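Local coordinates for cell surface protein (Putative S-layer protein) (Clostridioides difficile R20291, PDB 5NJL), which is a putative S-layer protein of the cell wall with an extended three-domain fold that shows cell adhesion in vitro and probably acts as an adhesin, at residues K6-K11 against E208-N213; G32-Q37 against V91-E96; P38-K43 against I77-H82; K257-I262 against E273-S278. One frame throughout, in Å; residues are numbered along the deposited sequence. Where two conformers were deposited one is given.

Contact 1: K6-K11 against E208-N213; sequences KETITK and EITIKN. With SO4 (sulfate ion), chain H.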
# COMPACT_ATOMS: atom_id res chain seq x y z
N LYS A 6 2.57 10.47 3.82
CA LYS A 6 3.29 11.63 3.28
C LYS A 6 3.97 12.37 4.41
O LYS A 6 3.37 12.61 5.45
CB LYS A 6 2.36 12.60 2.56
CG LYS A 6 1.82 12.11 1.23
CD LYS A 6 1.02 13.21 0.55
CE LYS A 6 0.62 12.86 -0.88
NZ LYS A 6 -0.05 11.53 -0.99
N GLU A 7 5.23 12.73 4.20
CA GLU A 7 6.02 13.38 5.23
C GLU A 7 7.08 14.25 4.57
O GLU A 7 7.56 13.95 3.48
CB GLU A 7 6.67 12.33 6.12
CG GLU A 7 7.23 12.87 7.42
CD GLU A 7 7.70 11.78 8.38
OE1 GLU A 7 8.74 11.99 9.05
OE2 GLU A 7 7.02 10.73 8.48
N THR A 8 7.44 15.33 5.26
CA THR A 8 8.51 16.20 4.82
C THR A 8 9.55 16.19 5.91
O THR A 8 9.23 16.35 7.09
CB THR A 8 7.98 17.61 4.54
OG1 THR A 8 7.15 17.56 3.38
CG2 THR A 8 9.14 18.61 4.30
N ILE A 9 10.80 15.99 5.50
CA ILE A 9 11.93 16.01 6.42
C ILE A 9 13.03 16.92 5.87
O ILE A 9 13.01 17.31 4.70
CB ILE A 9 12.50 14.59 6.66
CG1 ILE A 9 13.00 13.94 5.36
CG2 ILE A 9 11.44 13.70 7.33
CD1 ILE A 9 13.87 12.72 5.61
N THR A 10 13.96 17.27 6.74
CA THR A 10 15.12 18.06 6.33
C THR A 10 16.22 17.14 5.78
O THR A 10 16.22 15.92 6.01
CB THR A 10 15.70 18.84 7.50
OG1 THR A 10 16.23 17.93 8.48
CG2 THR A 10 14.62 19.74 8.14
N LYS A 11 17.16 17.74 5.07
CA LYS A 11 18.34 17.03 4.63
C LYS A 11 19.10 16.40 5.80
O LYS A 11 19.55 15.26 5.69
CB LYS A 11 19.24 17.95 3.80
CG LYS A 11 20.58 17.36 3.40
CD LYS A 11 21.27 18.25 2.39
CE LYS A 11 22.68 17.77 2.14
NZ LYS A 11 23.24 18.45 0.96
N GLU A 208 5.67 8.60 0.66
CA GLU A 208 6.23 9.62 -0.22
C GLU A 208 6.91 10.59 0.75
O GLU A 208 6.24 11.19 1.60
CB GLU A 208 5.09 10.28 -0.99
CG GLU A 208 5.43 11.46 -1.87
CD GLU A 208 4.18 12.30 -2.19
OE1 GLU A 208 3.23 11.74 -2.81
OE2 GLU A 208 4.15 13.50 -1.81
N ILE A 209 8.24 10.68 0.70
CA ILE A 209 9.00 11.51 1.63
C ILE A 209 9.63 12.63 0.82
O ILE A 209 10.35 12.35 -0.14
CB ILE A 209 10.07 10.73 2.39
CG1 ILE A 209 9.46 9.54 3.13
CG2 ILE A 209 10.83 11.63 3.36
CD1 ILE A 209 9.73 8.23 2.45
N THR A 210 9.35 13.88 1.20
CA THR A 210 9.95 15.05 0.57
C THR A 210 11.11 15.52 1.45
O THR A 210 10.92 15.78 2.62
CB THR A 210 8.92 16.18 0.39
OG1 THR A 210 7.83 15.68 -0.37
CG2 THR A 210 9.54 17.38 -0.36
N ILE A 211 12.31 15.55 0.88
CA ILE A 211 13.50 15.93 1.60
C ILE A 211 13.83 17.36 1.15
O ILE A 211 13.96 17.60 -0.03
CB ILE A 211 14.71 15.02 1.28
CG1 ILE A 211 14.36 13.55 1.53
CG2 ILE A 211 15.89 15.41 2.16
CD1 ILE A 211 15.38 12.61 0.91
N LYS A 212 13.93 18.27 2.10
CA LYS A 212 14.14 19.69 1.80
C LYS A 212 15.40 20.14 2.48
O LYS A 212 15.55 19.96 3.69
CB LYS A 212 12.95 20.51 2.29
CG LYS A 212 11.68 20.24 1.51
CD LYS A 212 10.50 21.05 2.03
CE LYS A 212 9.23 20.70 1.27
NZ LYS A 212 8.10 21.64 1.52
N ASN A 213 16.32 20.71 1.72
CA ASN A 213 17.53 21.28 2.32
C ASN A 213 17.21 22.72 2.75
O ASN A 213 17.60 23.69 2.09
CB ASN A 213 18.71 21.24 1.36
CG ASN A 213 20.02 21.60 2.04
OD1 ASN A 213 20.10 21.70 3.27
ND2 ASN A 213 21.07 21.73 1.25
S SO4 H . 24.82 20.98 3.24
O1 SO4 H . 25.61 19.95 2.52
O2 SO4 H . 25.77 22.00 3.75
O3 SO4 H . 24.16 20.33 4.40
O4 SO4 H . 23.83 21.63 2.34

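Contact 2: G32-Q37 against V91-E96; sequences GSQVGQ and VAEATE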
# COMPACT_ATOMS: atom_id res chain seq x y z
N GLY A 32 9.43 -18.96 -3.63
CA GLY A 32 8.61 -18.80 -4.79
C GLY A 32 9.34 -18.26 -6.01
O GLY A 32 10.57 -18.24 -6.05
N SER A 33 8.57 -17.78 -6.99
CA SER A 33 9.14 -17.42 -8.30
C SER A 33 10.16 -16.28 -8.21
O SER A 33 11.10 -16.24 -9.01
CB SER A 33 8.03 -17.05 -9.30
OG SER A 33 7.42 -15.81 -8.99
N GLN A 34 9.98 -15.37 -7.25
CA GLN A 34 10.82 -14.17 -7.11
C GLN A 34 11.94 -14.30 -6.08
O GLN A 34 12.54 -13.30 -5.70
CB GLN A 34 9.92 -12.96 -6.79
CG GLN A 34 8.84 -12.69 -7.85
CD GLN A 34 9.41 -12.48 -9.24
OE1 GLN A 34 10.15 -11.53 -9.45
NE2 GLN A 34 9.07 -13.35 -10.19
N VAL A 35 12.24 -15.52 -5.64
CA VAL A 35 13.31 -15.74 -4.67
C VAL A 35 14.59 -14.97 -5.06
O VAL A 35 15.01 -15.00 -6.22
CB VAL A 35 13.64 -17.25 -4.48
CG1 VAL A 35 14.10 -17.92 -5.76
CG2 VAL A 35 14.66 -17.43 -3.37
N GLY A 36 15.15 -14.24 -4.10
CA GLY A 36 16.36 -13.43 -4.31
C GLY A 36 16.16 -12.03 -4.89
O GLY A 36 17.10 -11.29 -4.96
N GLN A 37 14.94 -11.67 -5.27
CA GLN A 37 14.68 -10.36 -5.86
C GLN A 37 14.20 -9.42 -4.78
O GLN A 37 13.65 -9.86 -3.75
CB GLN A 37 13.63 -10.46 -6.95
CG GLN A 37 14.09 -11.27 -8.15
CD GLN A 37 15.18 -10.56 -8.92
OE1 GLN A 37 16.28 -11.07 -9.04
NE2 GLN A 37 14.87 -9.38 -9.43
N VAL A 91 7.18 -14.55 -0.01
CA VAL A 91 6.93 -14.77 -1.43
C VAL A 91 6.13 -13.64 -2.07
O VAL A 91 5.48 -12.85 -1.37
CB VAL A 91 6.25 -16.13 -1.68
CG1 VAL A 91 7.11 -17.24 -1.08
CG2 VAL A 91 4.85 -16.17 -1.10
N ALA A 92 6.19 -13.59 -3.39
CA ALA A 92 5.62 -12.52 -4.21
C ALA A 92 4.21 -12.80 -4.72
O ALA A 92 3.52 -11.90 -5.22
CB ALA A 92 6.52 -12.27 -5.41
N GLU A 93 3.81 -14.05 -4.62
CA GLU A 93 2.54 -14.50 -5.17
C GLU A 93 1.81 -15.36 -4.12
O GLU A 93 2.43 -15.96 -3.22
CB GLU A 93 2.75 -15.22 -6.52
CG GLU A 93 3.63 -16.44 -6.47
CD GLU A 93 5.13 -16.11 -6.35
OE1 GLU A 93 5.62 -15.33 -7.21
OE2 GLU A 93 5.79 -16.60 -5.40
N ALA A 94 0.48 -15.33 -4.20
CA ALA A 94 -0.38 -16.05 -3.25
C ALA A 94 -1.80 -16.14 -3.79
O ALA A 94 -2.22 -15.34 -4.64
CB ALA A 94 -0.41 -15.34 -1.92
N THR A 95 -2.53 -17.15 -3.30
CA THR A 95 -3.97 -17.25 -3.58
C THR A 95 -4.67 -16.06 -2.97
O THR A 95 -4.43 -15.71 -1.82
CB THR A 95 -4.56 -18.53 -2.99
OG1 THR A 95 -3.81 -19.64 -3.48
CG2 THR A 95 -6.05 -18.67 -3.40
N GLU A 96 -5.53 -15.42 -3.75
CA GLU A 96 -6.31 -14.31 -3.24
C GLU A 96 -7.26 -14.79 -2.15
O GLU A 96 -7.68 -15.94 -2.14
CB GLU A 96 -7.04 -13.60 -4.40
CG GLU A 96 -6.02 -12.81 -5.23
CD GLU A 96 -6.58 -11.94 -6.35
OE1 GLU A 96 -7.68 -12.22 -6.86
OE2 GLU A 96 -5.84 -11.00 -6.75
O HOH W 1 8.10 -15.30 -4.90

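Contact 3: P38-K43 against I77-H82; sequences PIYEIK and ITDKGH. With SO4 (sulfate ion), chain C.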
# COMPACT_ATOMS: atom_id res chain seq x y z
N PRO A 38 14.40 -8.10 -4.99
CA PRO A 38 13.98 -7.18 -3.93
C PRO A 38 12.44 -7.06 -3.74
O PRO A 38 11.69 -7.06 -4.72
CB PRO A 38 14.59 -5.83 -4.38
CG PRO A 38 14.84 -5.96 -5.84
CD PRO A 38 15.12 -7.42 -6.08
N ILE A 39 12.02 -6.97 -2.49
CA ILE A 39 10.62 -6.81 -2.13
C ILE A 39 10.16 -5.36 -2.35
O ILE A 39 9.02 -5.15 -2.71
CB ILE A 39 10.39 -7.23 -0.67
CG1 ILE A 39 10.62 -8.73 -0.52
CG2 ILE A 39 8.99 -6.87 -0.18
CD1 ILE A 39 10.88 -9.15 0.90
N TYR A 40 11.06 -4.39 -2.17
CA TYR A 40 10.74 -2.97 -2.25
C TYR A 40 11.26 -2.30 -3.50
O TYR A 40 12.32 -2.68 -4.07
CB TYR A 40 11.22 -2.25 -0.98
CG TYR A 40 10.49 -2.73 0.25
CD1 TYR A 40 9.25 -2.17 0.62
CD2 TYR A 40 10.99 -3.78 1.02
CE1 TYR A 40 8.56 -2.65 1.73
CE2 TYR A 40 10.30 -4.26 2.11
CZ TYR A 40 9.09 -3.68 2.46
OH TYR A 40 8.41 -4.16 3.55
N GLU A 41 10.46 -1.33 -3.98
CA GLU A 41 10.80 -0.52 -5.12
C GLU A 41 10.92 0.90 -4.60
O GLU A 41 9.95 1.47 -4.09
CB GLU A 41 9.74 -0.59 -6.22
CG GLU A 41 10.13 0.17 -7.49
CD GLU A 41 9.13 -0.02 -8.61
OE1 GLU A 41 9.04 -1.13 -9.15
OE2 GLU A 41 8.44 0.94 -8.98
N ILE A 42 12.12 1.46 -4.75
CA ILE A 42 12.40 2.82 -4.28
C ILE A 42 12.60 3.69 -5.49
O ILE A 42 13.34 3.32 -6.43
CB ILE A 42 13.67 2.88 -3.40
CG1 ILE A 42 13.64 1.81 -2.32
CG2 ILE A 42 13.86 4.28 -2.81
CD1 ILE A 42 12.47 1.89 -1.37
N LYS A 43 11.92 4.83 -5.51
CA LYS A 43 12.08 5.77 -6.58
C LYS A 43 12.49 7.13 -5.98
O LYS A 43 12.14 7.45 -4.85
CB LYS A 43 10.81 5.94 -7.40
CG LYS A 43 10.33 4.72 -8.16
CD LYS A 43 9.14 5.12 -9.02
CE LYS A 43 8.45 3.91 -9.62
NZ LYS A 43 7.55 4.34 -10.72
N ILE A 77 8.41 4.93 -1.60
CA ILE A 77 8.66 3.57 -1.14
C ILE A 77 7.40 2.77 -1.48
O ILE A 77 6.30 3.09 -0.98
CB ILE A 77 8.92 3.55 0.37
CG1 ILE A 77 10.11 4.48 0.72
CG2 ILE A 77 9.11 2.13 0.90
CD1 ILE A 77 10.43 4.49 2.20
N THR A 78 7.56 1.78 -2.35
CA THR A 78 6.51 0.87 -2.76
C THR A 78 6.87 -0.58 -2.34
O THR A 78 7.96 -1.05 -2.62
CB THR A 78 6.29 0.96 -4.27
OG1 THR A 78 5.99 2.32 -4.63
CG2 THR A 78 5.13 0.08 -4.73
N ASP A 79 5.96 -1.23 -1.62
CA ASP A 79 5.98 -2.69 -1.40
C ASP A 79 5.51 -3.34 -2.69
O ASP A 79 4.38 -3.10 -3.15
CB ASP A 79 5.08 -2.99 -0.18
CG ASP A 79 4.95 -4.45 0.16
OD1 ASP A 79 5.55 -5.34 -0.50
OD2 ASP A 79 4.24 -4.72 1.14
N LYS A 80 6.36 -4.14 -3.33
CA LYS A 80 5.98 -4.81 -4.56
C LYS A 80 4.99 -5.99 -4.34
O LYS A 80 4.58 -6.63 -5.31
CB LYS A 80 7.19 -5.32 -5.33
CG LYS A 80 8.13 -4.23 -5.85
CD LYS A 80 9.45 -4.79 -6.38
CE LYS A 80 9.39 -5.38 -7.77
NZ LYS A 80 8.81 -4.42 -8.73
N GLY A 81 4.64 -6.27 -3.09
CA GLY A 81 3.64 -7.28 -2.74
C GLY A 81 4.34 -8.51 -2.22
O GLY A 81 5.06 -9.17 -2.98
N HIS A 82 4.15 -8.79 -0.94
CA HIS A 82 4.73 -9.96 -0.32
C HIS A 82 3.85 -10.55 0.77
O HIS A 82 2.97 -9.87 1.30
CB HIS A 82 6.13 -9.63 0.23
CG HIS A 82 6.12 -8.69 1.39
ND1 HIS A 82 5.85 -7.35 1.27
CD2 HIS A 82 6.37 -8.91 2.71
CE1 HIS A 82 5.92 -6.79 2.47
NE2 HIS A 82 6.23 -7.71 3.35
S SO4 C . 6.23 -7.10 6.88
O1 SO4 C . 7.05 -7.89 5.95
O2 SO4 C . 7.07 -6.11 7.59
O3 SO4 C . 5.61 -8.02 7.87
O4 SO4 C . 5.17 -6.40 6.10
O HOH W 2 8.44 3.61 -5.10
O HOH W 3 11.03 -2.66 -8.90

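Contact 4: K257-I262 against E273-S278; sequences KYKFTI and ELTVES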
# COMPACT_ATOMS: atom_id res chain seq x y z
N LYS A 257 -7.34 23.63 6.72
CA LYS A 257 -6.21 24.52 6.41
C LYS A 257 -5.74 24.47 4.95
O LYS A 257 -5.46 23.40 4.42
CB LYS A 257 -5.03 24.23 7.35
CG LYS A 257 -5.26 24.77 8.75
CD LYS A 257 -4.25 24.29 9.78
CE LYS A 257 -4.30 25.16 11.03
NZ LYS A 257 -3.59 24.58 12.20
N TYR A 258 -5.69 25.64 4.32
CA TYR A 258 -5.01 25.83 3.03
C TYR A 258 -3.57 26.26 3.36
O TYR A 258 -3.28 26.54 4.53
CB TYR A 258 -5.73 26.92 2.23
CG TYR A 258 -7.17 26.60 1.88
CD1 TYR A 258 -8.20 26.72 2.83
CD2 TYR A 258 -7.51 26.16 0.60
CE1 TYR A 258 -9.52 26.42 2.50
CE2 TYR A 258 -8.83 25.86 0.26
CZ TYR A 258 -9.83 25.98 1.22
OH TYR A 258 -11.12 25.68 0.87
N LYS A 259 -2.66 26.28 2.37
CA LYS A 259 -1.29 26.79 2.57
C LYS A 259 -0.51 27.18 1.32
O LYS A 259 -0.84 26.74 0.22
CB LYS A 259 -0.43 25.87 3.46
CG LYS A 259 -0.42 24.38 3.13
CD LYS A 259 -0.09 23.59 4.40
CE LYS A 259 -0.12 22.09 4.21
NZ LYS A 259 1.19 21.54 3.77
N PHE A 260 0.48 28.05 1.52
CA PHE A 260 1.54 28.32 0.54
C PHE A 260 2.91 28.35 1.24
O PHE A 260 2.99 28.36 2.48
CB PHE A 260 1.27 29.59 -0.28
CG PHE A 260 1.53 30.89 0.45
CD1 PHE A 260 0.60 31.41 1.36
CD2 PHE A 260 2.70 31.62 0.21
CE1 PHE A 260 0.83 32.61 2.02
CE2 PHE A 260 2.93 32.82 0.87
CZ PHE A 260 2.00 33.32 1.78
N THR A 261 3.97 28.30 0.45
CA THR A 261 5.32 28.26 0.99
C THR A 261 6.12 29.42 0.43
O THR A 261 5.89 29.85 -0.70
CB THR A 261 6.05 26.94 0.65
OG1 THR A 261 6.09 26.78 -0.78
CG2 THR A 261 5.36 25.76 1.28
N ILE A 262 7.03 29.94 1.25
CA ILE A 262 8.01 30.92 0.80
C ILE A 262 9.35 30.32 1.12
O ILE A 262 9.63 30.02 2.29
CB ILE A 262 7.92 32.27 1.56
CG1 ILE A 262 6.47 32.69 1.78
CG2 ILE A 262 8.70 33.36 0.81
CD1 ILE A 262 6.28 33.56 3.01
N GLU A 273 12.49 27.64 4.60
CA GLU A 273 11.19 27.49 3.97
C GLU A 273 10.09 27.63 4.99
O GLU A 273 9.97 26.84 5.93
CB GLU A 273 11.01 26.17 3.23
CG GLU A 273 9.71 26.19 2.44
CD GLU A 273 9.26 24.82 2.01
OE1 GLU A 273 8.86 24.02 2.89
OE2 GLU A 273 9.29 24.56 0.79
N LEU A 274 9.26 28.62 4.74
CA LEU A 274 8.23 29.01 5.65
C LEU A 274 6.91 28.58 5.02
O LEU A 274 6.60 28.97 3.90
CB LEU A 274 8.28 30.53 5.81
CG LEU A 274 7.46 31.16 6.92
CD1 LEU A 274 7.61 30.41 8.24
CD2 LEU A 274 7.87 32.62 7.06
N THR A 275 6.17 27.75 5.74
CA THR A 275 4.82 27.38 5.34
C THR A 275 3.83 28.35 6.00
O THR A 275 3.87 28.55 7.21
CB THR A 275 4.53 25.92 5.74
OG1 THR A 275 5.50 25.07 5.10
CG2 THR A 275 3.14 25.50 5.31
N VAL A 276 3.00 28.98 5.19
CA VAL A 276 1.97 29.90 5.68
C VAL A 276 0.58 29.25 5.47
O VAL A 276 0.11 29.14 4.33
CB VAL A 276 2.03 31.25 4.96
CG1 VAL A 276 1.01 32.23 5.56
CG2 VAL A 276 3.45 31.82 5.03
N GLU A 277 -0.05 28.84 6.57
CA GLU A 277 -1.32 28.10 6.51
C GLU A 277 -2.45 28.75 7.30
O GLU A 277 -2.23 29.35 8.36
CB GLU A 277 -1.12 26.65 6.96
CG GLU A 277 -0.99 26.40 8.46
CD GLU A 277 -0.62 24.97 8.78
OE1 GLU A 277 -0.42 24.67 9.98
OE2 GLU A 277 -0.52 24.14 7.85
N SER A 278 -3.67 28.59 6.77
CA SER A 278 -4.88 29.21 7.29
C SER A 278 -6.15 28.48 6.82
O SER A 278 -6.28 28.17 5.63
CB SER A 278 -4.95 30.66 6.82
OG SER A 278 -5.99 31.37 7.48

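Contact 1: K6-K11 against E208-N213
Ile9 lays its CG1 branch over CG2 of Ile209, 3.7 Å from carbon to carbon, and the same CG1 lies 4.1 Å from CG1 of Ile211, a looser contact. With CG1 wedged between the backbone N and the carbonyl carbon (chi1 61°), the ethyl arm leans over the neighbouring strand. Leu17 of helix 14-25 closes over all three isoleucines. The other face is more polar. Thr8 CG2 rests on the aliphatic chain of Lys212, 3.6 Å from its CD, while Thr8 OG1 lies 3.7 Å from CB of Thr210, the two side chains rising together from their strands; Lys212 NZ passes on to a salt bridge with Glu273. At the start of the pair Lys6 and Glu208 cross obliquely: CE of Lys6 lies 3.4 Å from OE1 of Glu208, and the salt bridge from NZ to that oxygen is long, at 3.8 Å. Glu7 and Ile9 each give their N-H to one residue of the longer strand and take a bond from the residue two places further on, as in Ile9 N to Thr210 O and Lys212 N to Ile9 O. The ladder frays at its end, where Lys11 N meets Lys212 O from 51° above the carbonyl plane. There the extended Lys11 runs across the Asn213 amide, and Lys11 NZ and Asn213 ND2 both hold a sulfate, probably from the crystallisation liquor; NZ is also held by the carbonyls of Asn65 and Leu67. This is a parallel pair at the border of a mixed five-stranded sheet, with strand 5-10 outermost and a helix packed on its isoleucine face.

Contact 2: G32-Q37 against V91-E96
Ser33 and Glu93 make the tight part of this contact: OG donates to OE1 over only 2.6 Å, meeting the oxygen from above the carboxylate plane, 45° out of it. The second oxygen, OE2, takes a weak bond from Ser33 N at 3.4 Å and lies 3.6 Å from CA of Gly32. Glu93 reaches both because its chain doubles back at chi2 (-76°), bringing the carboxylate to the turn. One water knits the polar group together, giving a proton to Glu93 OE2 at 2.7 Å and accepting from the backbone N atoms of Gln34 and Ala92. Beside it Gln34 CG presses on CB of Ala92 at 3.4 Å, and the Gln34 amide folds over to give NE2 to Ser33 OG almost in its own plane, so this hydroxyl is gripped on two counts. The loose side begins at once: the loop beyond Gln34 is exposed and makes no contact with 91-96, and Ala94 to Glu96 run off from it. Two overlapping beta turns, type I from Gly32 to Val35 and type II from Gln34 to Gln37, shape the loop, and a carboxylate from the short strand 93-94 pins the first, next to that strand's two-stranded pairing with 199-200.

Contact 3: P38-K43 against I77-H82
Ile39 CG2 lies 3.5 Å from ND1 of His82, obliquely to an imidazole that is itself held at both nitrogens, between the doubly gripped OD1 of Asp79 and a sulfate, probably from the crystallisation liquor. ND1 gives its proton to Asp79 OD1 at 2.7 Å, on the syn side and close to the ring plane, while NE2 donates to O1 of the sulfate at 2.7 Å. Donors at both nitrogens are consistent with a charged imidazole. Asp79 OD1 also accepts from Gly81 N, which arrives from the opposite face of the carboxylate, so one oxygen closes the turn and steadies the histidine. Tyr40 slants across Asp79, ring and carboxylate planes 39° apart, and its OH comes 3.8 Å from CE1 of His82. Beyond it Ile42 CD1 packs on CG2 of Ile77, beneath Val21 and Leu24 of helix 14-25. On the other face Lys80 bends at chi3 (79°) after its CB passes 3.2 Å from Ile39 O, and swings NZ back to a salt bridge with Glu41 OE1, 3.3 Å away; a water bridges the two groups. Glu41 and Thr78 form the hydrogen-bonded pair, their N-H groups exchanged with each other's carbonyls, and Lys80 N extends the ladder to Ile39 O. These are adjoining antiparallel strands of the mixed five-stranded sheet, the second ending in an Asx turn backed by a His-carboxylate hydrogen bond.

Contact 4: K257-I262 against E273-S278
Lys259 starts with its CB 3.4 Å from Val276 O and 3.7 Å from CB of Glu277, the residue paired with it. CG is turned between the backbone N and the carbonyl carbon (chi1 48°), which stands the chain up from the sheet alongside Glu277. CD then sits 3.5 Å from Glu277 OE2 and brushes CG2 of Thr275; CE grazes the same carboxylate oxygen, and NZ bends off to 5.1 Å from OE2, a nearby opposite charge without direct contact. Glu277 OE1 faces Lys257 instead, whose NZ makes a long salt bridge of 3.9 Å, so the two lysines lie about one carboxylate. The other face is apolar. Phe260 lays its ring beside Val276, with CE1 3.5 Å from CB and the CG2 methyl over the face in a CH-pi contact, 4.3 Å from the ring centroid and 27° off its normal. Ile262 CD1 touches that same methyl, and helix 281-291 covers the cluster through Leu284 and Leu291. Three hydrogen-bonded pairs, Tyr258 with Ser278, Phe260 with Val276 and Ile262 with Leu274, each exchange two backbone bonds, though Tyr258 N meets its carbonyl from well above the plane. The six bonds make the ladder of a beta hairpin, the central two strands of a four-stranded mixed sheet whose apolar face is packed against helices.

From the N terminus, strand 5-10 waits longest for its partner: contact 1 closes a loop of nearly 200 residues when strand 204-212 returns beside it. Contacts 2 and 3 lie within that loop, contact 3 nested inside contact 2, and they touch where His82 meets Val91. Contact 3 joins the same sheet as contact 1, Ile77 packing on Ile209, while contact 2 fastens the loop before strand 40-45 to the chain leaving for residues 95-198. Contact 4 follows in series as a local hairpin in the four-stranded sheet near the C terminus. A salt bridge from contact 1 ties the two sheets together, whereas contacts 2 and 4 lie on opposite sides of the chain's centre.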